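Superoxide dismutase [Mn/Fe] (Porphyromonas gingivalis, PDB 1UES) destroys superoxide radicals by dismutating them to oxygen and hydrogen peroxide at a single manganese or iron ion per subunit of a homodimer. Local coordinates at residues T34-D37 with N38-L42; N75-F78 with T79-P83; R171-H174 with L175-L178. The protein carries 1 engineered substitution. One frame throughout, in Å; residues are numbered along the deposited sequence.

Contact 1. Residues T34-D37 with N38-L42; sequences TYVD and NLNKL
The flat amides of Asn38 and Asn40 each lie alongside a side chain one helical turn earlier and point the same way. For Asn38 the neighbour is Thr34, whose methyl CG2 comes 3.6 Å from ND2 of Asn38. CG of Asn38 sits beside its own backbone N (chi1 -72°), which turns the amide back over the Thr34 carbonyl. In the same fashion ND2 of Asn40 lies 3.7 Å from CG1 of Val36, while OD1 of Asn40 accepts a bond from the backbone N of His3. A water joins the next pair: it donates to OD1 of Asp37 at 2.9 Å and accepts from ND2 of Asn40 at 3.1 Å. Under these side chains the backbone is regular alpha-helix; Asn38 N reaches Thr34 O at 2.9 Å. Tyr35 turns to the buried side, where its ring meets that of His74, its OH bonds Gln70 NE2 and Phe119 of the second subunit packs against it. Its side chain comes within about 5 Å of the manganese. This is the helix 21-42 arm of the alpha-hairpin domain of iron/manganese superoxide dismutases, with Tyr35 facing the metal site, Asn38 and Leu42 reaching helix 62-79 and the water bridge on the polar part.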
loop_
_atom_site.group_PDB
_atom_site.type_symbol
_atom_site.label_atom_id
_atom_site.label_comp_id
_atom_site.label_asym_id
_atom_site.label_seq_id
_atom_site.Cartn_x
_atom_site.Cartn_y
_atom_site.Cartn_z
ATOM N N THR A 34 16.097 -1.734 -0.659
ATOM C CA THR A 34 15.816 -0.904 0.502
ATOM C C THR A 34 15.428 -1.745 1.726
ATOM O O THR A 34 15.861 -1.454 2.860
ATOM C CB THR A 34 14.688 0.110 0.183
ATOM O OG1 THR A 34 15.159 1.030 -0.810
ATOM C CG2 THR A 34 14.287 0.879 1.396
ATOM N N TYR A 35 14.631 -2.791 1.502
ATOM C CA TYR A 35 14.218 -3.667 2.600
ATOM C C TYR A 35 15.431 -4.348 3.222
ATOM O O TYR A 35 15.524 -4.456 4.455
ATOM C CB TYR A 35 13.258 -4.759 2.106
ATOM C CG TYR A 35 11.881 -4.233 1.817
ATOM C CD1 TYR A 35 11.219 -3.428 2.752
ATOM C CD2 TYR A 35 11.242 -4.510 0.609
ATOM C CE1 TYR A 35 9.945 -2.917 2.496
ATOM C CE2 TYR A 35 9.960 -3.992 0.352
ATOM C CZ TYR A 35 9.331 -3.211 1.291
ATOM O OH TYR A 35 8.064 -2.722 1.092
ATOM N N VAL A 36 16.319 -4.844 2.362
ATOM C CA VAL A 36 17.530 -5.532 2.792
ATOM C C VAL A 36 18.451 -4.571 3.558
ATOM O O VAL A 36 18.954 -4.908 4.651
ATOM C CB VAL A 36 18.287 -6.139 1.576
ATOM C CG1 VAL A 36 19.624 -6.742 2.021
ATOM C CG2 VAL A 36 17.396 -7.222 0.903
ATOM N N ASP A 37 18.641 -3.368 3.005
ATOM C CA ASP A 37 19.498 -2.372 3.665
ATOM C C ASP A 37 18.941 -1.956 5.034
ATOM O O ASP A 37 19.680 -1.881 6.042
ATOM C CB ASP A 37 19.659 -1.145 2.771
ATOM C CG ASP A 37 20.513 -1.410 1.541
ATOM O OD1 ASP A 37 21.174 -2.487 1.453
ATOM O OD2 ASP A 37 20.506 -0.536 0.636
ATOM N N ASN A 38 17.634 -1.705 5.099
ATOM C CA ASN A 38 17.026 -1.308 6.360
ATOM C C ASN A 38 17.098 -2.456 7.347
ATOM O O ASN A 38 17.347 -2.248 8.527
ATOM C CB ASN A 38 15.555 -0.927 6.154
ATOM C CG ASN A 38 15.385 0.398 5.417
ATOM O OD1 ASN A 38 16.352 1.166 5.226
ATOM N ND2 ASN A 38 14.138 0.680 5.002
ATOM N N LEU A 39 16.887 -3.681 6.869
ATOM C CA LEU A 39 16.927 -4.806 7.782
ATOM C C LEU A 39 18.343 -4.912 8.352
ATOM O O LEU A 39 18.506 -5.082 9.545
ATOM C CB LEU A 39 16.568 -6.101 7.047
ATOM C CG LEU A 39 16.793 -7.369 7.863
ATOM C CD1 LEU A 39 15.920 -7.320 9.099
ATOM C CD2 LEU A 39 16.472 -8.590 6.993
ATOM N N ASN A 40 19.351 -4.776 7.493
ATOM C CA ASN A 40 20.732 -4.891 7.959
ATOM C C ASN A 40 21.073 -3.828 8.997
ATOM O O ASN A 40 21.855 -4.076 9.906
ATOM C CB ASN A 40 21.698 -4.809 6.774
ATOM C CG ASN A 40 21.804 -6.131 6.019
ATOM O OD1 ASN A 40 21.612 -7.198 6.578
ATOM N ND2 ASN A 40 22.103 -6.048 4.725
ATOM N N LYS A 41 20.493 -2.639 8.874
ATOM C CA LYS A 41 20.787 -1.599 9.853
ATOM C C LYS A 41 20.044 -1.801 11.160
ATOM O O LYS A 41 20.600 -1.610 12.258
ATOM C CB LYS A 41 20.407 -0.226 9.339
ATOM C CG LYS A 41 21.219 0.254 8.181
ATOM C CD LYS A 41 20.685 1.599 7.774
ATOM C CE LYS A 41 21.357 2.138 6.547
ATOM N NZ LYS A 41 20.646 3.368 6.121
ATOM N N LEU A 42 18.770 -2.152 11.050
ATOM C CA LEU A 42 17.968 -2.311 12.239
ATOM C C LEU A 42 18.300 -3.480 13.141
ATOM O O LEU A 42 17.964 -3.445 14.336
ATOM C CB LEU A 42 16.479 -2.362 11.885
ATOM C CG LEU A 42 15.849 -1.146 11.211
ATOM C CD1 LEU A 42 14.495 -1.574 10.668
ATOM C CD2 LEU A 42 15.723 0.017 12.176
HETATM O O HOH W 1 22.975 -3.251 3.660
#

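Contact 2. Residues N75-F78 with T79-P83; sequences NLYF and TQFRP
Phe81 drives the edge of its ring into the face of Tyr77 in a T-shaped stack, with centroids 4.9 Å apart and planes at 82°. The leading atom is CE2 of Phe81, over the middle of the tyrosine ring and 3.5 Å from CE1 of Tyr77. Behind it, CG of Gln80 rests on one face of the Phe81 ring, toward its rim, and Tyr77 in turn lays CD2 over the face of Phe78. The backbone that sets up this stack is the end of helix 62-79, in the alpha-hairpin domain of the iron/manganese dismutases. There Thr79 OG1 folds back between its own N and carbonyl carbon (chi1 56°) and donates to Asn75 O at 2.8 Å, whereas Thr79 N makes just a weak bond to the same oxygen. Gln80 N then bonds Tyr77 O at 3.3 Å, approaching from above the carbonyl plane. Arg82 holds the departing loop: NH1 donates to Thr79 O at 3.1 Å and to Phe81 O at 2.9 Å. Further out, the Gln80 amide is fixed at both ends, NE2 by the carbonyl of Thr155 and OE1 by Arg190 NH1. Tyr77 touches the metal ligands His27 and Asp157, and Phe78 meets the His27 ring edge-to-face.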
loop_
_atom_site.group_PDB
_atom_site.type_symbol
_atom_site.label_atom_id
_atom_site.label_comp_id
_atom_site.label_asym_id
_atom_site.label_seq_id
_atom_site.Cartn_x
_atom_site.Cartn_y
_atom_site.Cartn_z
ATOM N N ASN A 75 11.906 -12.580 -1.543
ATOM C CA ASN A 75 12.808 -13.648 -1.939
ATOM C C ASN A 75 12.048 -14.828 -2.507
ATOM O O ASN A 75 12.436 -15.361 -3.537
ATOM C CB ASN A 75 13.701 -14.077 -0.774
ATOM C CG ASN A 75 14.763 -13.032 -0.445
ATOM O OD1 ASN A 75 14.928 -12.053 -1.180
ATOM N ND2 ASN A 75 15.498 -13.242 0.655
ATOM N N LEU A 76 10.961 -15.229 -1.858
ATOM C CA LEU A 76 10.135 -16.319 -2.347
ATOM C C LEU A 76 9.360 -15.903 -3.605
ATOM O O LEU A 76 9.183 -16.669 -4.549
ATOM C CB LEU A 76 9.156 -16.730 -1.248
ATOM C CG LEU A 76 9.870 -17.340 -0.023
ATOM C CD1 LEU A 76 8.918 -17.418 1.137
ATOM C CD2 LEU A 76 10.431 -18.736 -0.370
ATOM N N TYR A 77 8.874 -14.674 -3.615
ATOM C CA TYR A 77 8.109 -14.194 -4.743
ATOM C C TYR A 77 8.930 -14.195 -6.039
ATOM O O TYR A 77 8.556 -14.809 -7.041
ATOM C CB TYR A 77 7.587 -12.781 -4.386
ATOM C CG TYR A 77 6.953 -12.000 -5.515
ATOM C CD1 TYR A 77 5.608 -12.167 -5.829
ATOM C CD2 TYR A 77 7.676 -10.999 -6.187
ATOM C CE1 TYR A 77 4.979 -11.350 -6.780
ATOM C CE2 TYR A 77 7.055 -10.171 -7.135
ATOM C CZ TYR A 77 5.702 -10.353 -7.415
ATOM O OH TYR A 77 5.041 -9.466 -8.237
ATOM N N PHE A 78 10.091 -13.568 -6.033
ATOM C CA PHE A 78 10.836 -13.536 -7.284
ATOM C C PHE A 78 11.336 -14.906 -7.687
ATOM O O PHE A 78 11.420 -15.204 -8.863
ATOM C CB PHE A 78 12.015 -12.580 -7.207
ATOM C CG PHE A 78 11.610 -11.136 -7.176
ATOM C CD1 PHE A 78 11.893 -10.359 -6.057
ATOM C CD2 PHE A 78 10.920 -10.569 -8.250
ATOM C CE1 PHE A 78 11.497 -9.045 -5.997
ATOM C CE2 PHE A 78 10.510 -9.221 -8.180
ATOM C CZ PHE A 78 10.807 -8.484 -7.060
ATOM N N THR A 79 11.654 -15.752 -6.731
ATOM C CA THR A 79 12.197 -17.043 -7.145
ATOM C C THR A 79 11.186 -18.064 -7.638
ATOM O O THR A 79 11.576 -19.119 -8.147
ATOM C CB THR A 79 13.074 -17.675 -6.045
ATOM O OG1 THR A 79 12.346 -17.795 -4.818
ATOM C CG2 THR A 79 14.311 -16.842 -5.852
ATOM N N GLN A 80 9.900 -17.752 -7.560
ATOM C CA GLN A 80 8.924 -18.744 -7.977
ATOM C C GLN A 80 8.469 -18.582 -9.412
ATOM O O GLN A 80 7.680 -19.392 -9.890
ATOM C CB GLN A 80 7.698 -18.710 -7.060
ATOM C CG GLN A 80 6.829 -17.478 -7.305
ATOM C CD GLN A 80 5.937 -17.057 -6.145
ATOM O OE1 GLN A 80 5.857 -17.693 -5.080
ATOM N NE2 GLN A 80 5.246 -15.950 -6.353
ATOM N N PHE A 81 8.971 -17.554 -10.077
ATOM C CA PHE A 81 8.580 -17.253 -11.460
ATOM C C PHE A 81 9.625 -17.633 -12.490
ATOM O O PHE A 81 10.820 -17.585 -12.210
ATOM C CB PHE A 81 8.296 -15.739 -11.607
ATOM C CG PHE A 81 7.194 -15.222 -10.730
ATOM C CD1 PHE A 81 5.963 -15.868 -10.656
ATOM C CD2 PHE A 81 7.373 -14.043 -10.001
ATOM C CE1 PHE A 81 4.924 -15.342 -9.871
ATOM C CE2 PHE A 81 6.344 -13.513 -9.220
ATOM C CZ PHE A 81 5.122 -14.158 -9.153
ATOM N N ARG A 82 9.159 -18.003 -13.689
ATOM C CA ARG A 82 10.030 -18.333 -14.799
ATOM C C ARG A 82 9.277 -18.170 -16.094
ATOM O O ARG A 82 8.055 -18.275 -16.119
ATOM C CB ARG A 82 10.492 -19.805 -14.758
ATOM C CG ARG A 82 11.428 -20.169 -13.608
ATOM C CD ARG A 82 12.815 -19.562 -13.807
ATOM N NE ARG A 82 13.787 -20.163 -12.890
ATOM C CZ ARG A 82 13.756 -20.011 -11.568
ATOM N NH1 ARG A 82 12.804 -19.271 -11.007
ATOM N NH2 ARG A 82 14.668 -20.615 -10.806
ATOM N N PRO A 83 9.998 -17.845 -17.174
ATOM C CA PRO A 83 9.340 -17.708 -18.471
ATOM C C PRO A 83 9.173 -19.146 -19.003
ATOM O O PRO A 83 9.850 -20.076 -18.535
ATOM C CB PRO A 83 10.344 -16.919 -19.298
ATOM C CG PRO A 83 11.681 -17.324 -18.746
ATOM C CD PRO A 83 11.441 -17.545 -17.254
#

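Contact 3. Residues R171-H174 with L175-L178; sequences RADH and LKDL
His174 and Leu178 form the tight inner face of helix 171-178, a short helix of the C-terminal domain whose side chains touch strand 151-157 and helix 104-116. CG of Leu178 stands over one face of the imidazole in a CH-pi contact, 4.0 Å from the ring centroid and 22° off the normal. Both methyls share the approach, CD1 and CD2 each lying 3.7 Å from NE2 of His174. The histidine ring is brought round to Leu178 because its CG is anti to the backbone N (chi1 171°); Tyr163 and Tyr167 also meet the ring, the latter edge-to-face. On the same buried side Leu175 presses its CG against the carbonyl O of Arg171 at 3.3 Å and reaches Phe156 and Val158. Arg171 donates from NH1 to the carbonyls of Gly115 and Leu118, from NH2 to that of Gly120 and from NE to Tyr163 OH, so every guanidinium nitrogen has a partner.

The outer face is more open to solvent and polar. Asp173 and Lys176 lie side by side there, the lysine chain packing closely with its CD 3.2 Å from CA of Asp173, but NZ turns away from the carboxylate: OD1 of Asp173 is 4.4 Å from NZ of Lys176, beyond a salt bridge, and OD2 of Asp173 pairs with Arg170. The lysine instead bends back on itself, its chain kinked at two torsions, and NZ makes a 3.3 Å salt bridge with OD2 of Asp177, an oxygen also held by Tyr167 OH. The same bend brings Lys176 NZ to 2.9 Å from Asp173 O. That oxygen also accepts from Asp177 N, the two donors arriving from opposite faces of the carbonyl plane, with Asp177 N at 3.2 Å from Asp173 O.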
loop_
_atom_site.group_PDB
_atom_site.type_symbol
_atom_site.label_atom_id
_atom_site.label_comp_id
_atom_site.label_asym_id
_atom_site.label_seq_id
_atom_site.Cartn_x
_atom_site.Cartn_y
_atom_site.Cartn_z
ATOM N N ARG A 171 -5.731 -4.405 -10.309
ATOM C CA ARG A 171 -5.108 -5.471 -9.535
ATOM C C ARG A 171 -5.577 -6.859 -9.967
ATOM O O ARG A 171 -4.761 -7.769 -10.103
ATOM C CB ARG A 171 -5.385 -5.293 -8.043
ATOM C CG ARG A 171 -4.636 -6.302 -7.192
ATOM C CD ARG A 171 -5.094 -6.315 -5.770
ATOM N NE ARG A 171 -4.582 -5.159 -5.021
ATOM C CZ ARG A 171 -4.762 -5.012 -3.721
ATOM N NH1 ARG A 171 -5.433 -5.943 -3.055
ATOM N NH2 ARG A 171 -4.300 -3.934 -3.091
ATOM N N ALA A 172 -6.886 -7.029 -10.161
ATOM C CA ALA A 172 -7.415 -8.327 -10.582
ATOM C C ALA A 172 -6.815 -8.828 -11.882
ATOM O O ALA A 172 -6.500 -10.019 -12.003
ATOM C CB ALA A 172 -8.955 -8.247 -10.715
ATOM N N ASP A 173 -6.653 -7.938 -12.860
ATOM C CA ASP A 173 -6.082 -8.331 -14.142
ATOM C C ASP A 173 -4.629 -8.779 -13.951
ATOM O O ASP A 173 -4.181 -9.711 -14.609
ATOM C CB ASP A 173 -6.161 -7.188 -15.173
ATOM C CG ASP A 173 -7.603 -6.904 -15.626
ATOM O OD1 ASP A 173 -8.510 -7.737 -15.341
ATOM O OD2 ASP A 173 -7.827 -5.833 -16.246
ATOM N N HIS A 174 -3.901 -8.123 -13.040
ATOM C CA HIS A 174 -2.520 -8.507 -12.784
ATOM C C HIS A 174 -2.477 -9.902 -12.192
ATOM O O HIS A 174 -1.648 -10.713 -12.584
ATOM C CB HIS A 174 -1.865 -7.545 -11.800
ATOM C CG HIS A 174 -0.517 -7.996 -11.316
ATOM N ND1 HIS A 174 0.605 -7.987 -12.109
ATOM C CD2 HIS A 174 -0.107 -8.370 -10.079
ATOM C CE1 HIS A 174 1.656 -8.335 -11.382
ATOM N NE2 HIS A 174 1.245 -8.575 -10.149
ATOM N N LEU A 175 -3.360 -10.168 -11.234
ATOM C CA LEU A 175 -3.383 -11.474 -10.595
ATOM C C LEU A 175 -3.687 -12.556 -11.598
ATOM O O LEU A 175 -3.066 -13.635 -11.584
ATOM C CB LEU A 175 -4.407 -11.498 -9.466
ATOM C CG LEU A 175 -4.120 -10.484 -8.335
ATOM C CD1 LEU A 175 -5.029 -10.786 -7.152
ATOM C CD2 LEU A 175 -2.646 -10.542 -7.893
ATOM N N LYS A 176 -4.629 -12.271 -12.492
ATOM C CA LYS A 176 -4.965 -13.291 -13.485
ATOM C C LYS A 176 -3.749 -13.616 -14.368
ATOM O O LYS A 176 -3.546 -14.784 -14.739
ATOM C CB LYS A 176 -6.210 -12.860 -14.290
ATOM C CG LYS A 176 -5.950 -12.014 -15.495
ATOM C CD LYS A 176 -7.071 -10.980 -15.700
ATOM C CE LYS A 176 -6.807 -10.130 -16.928
ATOM N NZ LYS A 176 -5.353 -10.081 -17.204
ATOM N N ASP A 177 -2.913 -12.619 -14.662
ATOM C CA ASP A 177 -1.734 -12.821 -15.477
ATOM C C ASP A 177 -0.589 -13.483 -14.721
ATOM O O ASP A 177 0.266 -14.084 -15.332
ATOM C CB ASP A 177 -1.200 -11.494 -16.047
ATOM C CG ASP A 177 -2.007 -10.987 -17.237
ATOM O OD1 ASP A 177 -2.597 -11.820 -17.969
ATOM O OD2 ASP A 177 -2.042 -9.752 -17.432
ATOM N N LEU A 178 -0.561 -13.387 -13.395
ATOM C CA LEU A 178 0.554 -13.973 -12.673
ATOM C C LEU A 178 0.621 -15.460 -12.876
ATOM O O LEU A 178 1.695 -16.049 -12.844
ATOM C CB LEU A 178 0.446 -13.660 -11.183
ATOM C CG LEU A 178 0.885 -12.266 -10.758
ATOM C CD1 LEU A 178 0.605 -12.141 -9.236
ATOM C CD2 LEU A 178 2.365 -12.017 -11.089
#

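How the contacts relate
Contact 2 lies deepest, about 8 Å from the centre of the chain, against about 14 Å for contact 3 and 18 Å for contact 1. Contacts 1 and 2 belong to the two arms of the alpha hairpin, helices 21-42 and 62-79, while contact 3 lies in the C-terminal domain. Contacts 2 and 3 meet directly where Phe81 CZ approaches Leu178 CD2 at 4.0 Å, so aromatic packing at a helix end continues into the aliphatic side of another helix. Both contacts 1 and 3 run along a helix with buried and exposed residues, contact 1 bringing amides and a water to its polar part, contact 3 charged groups.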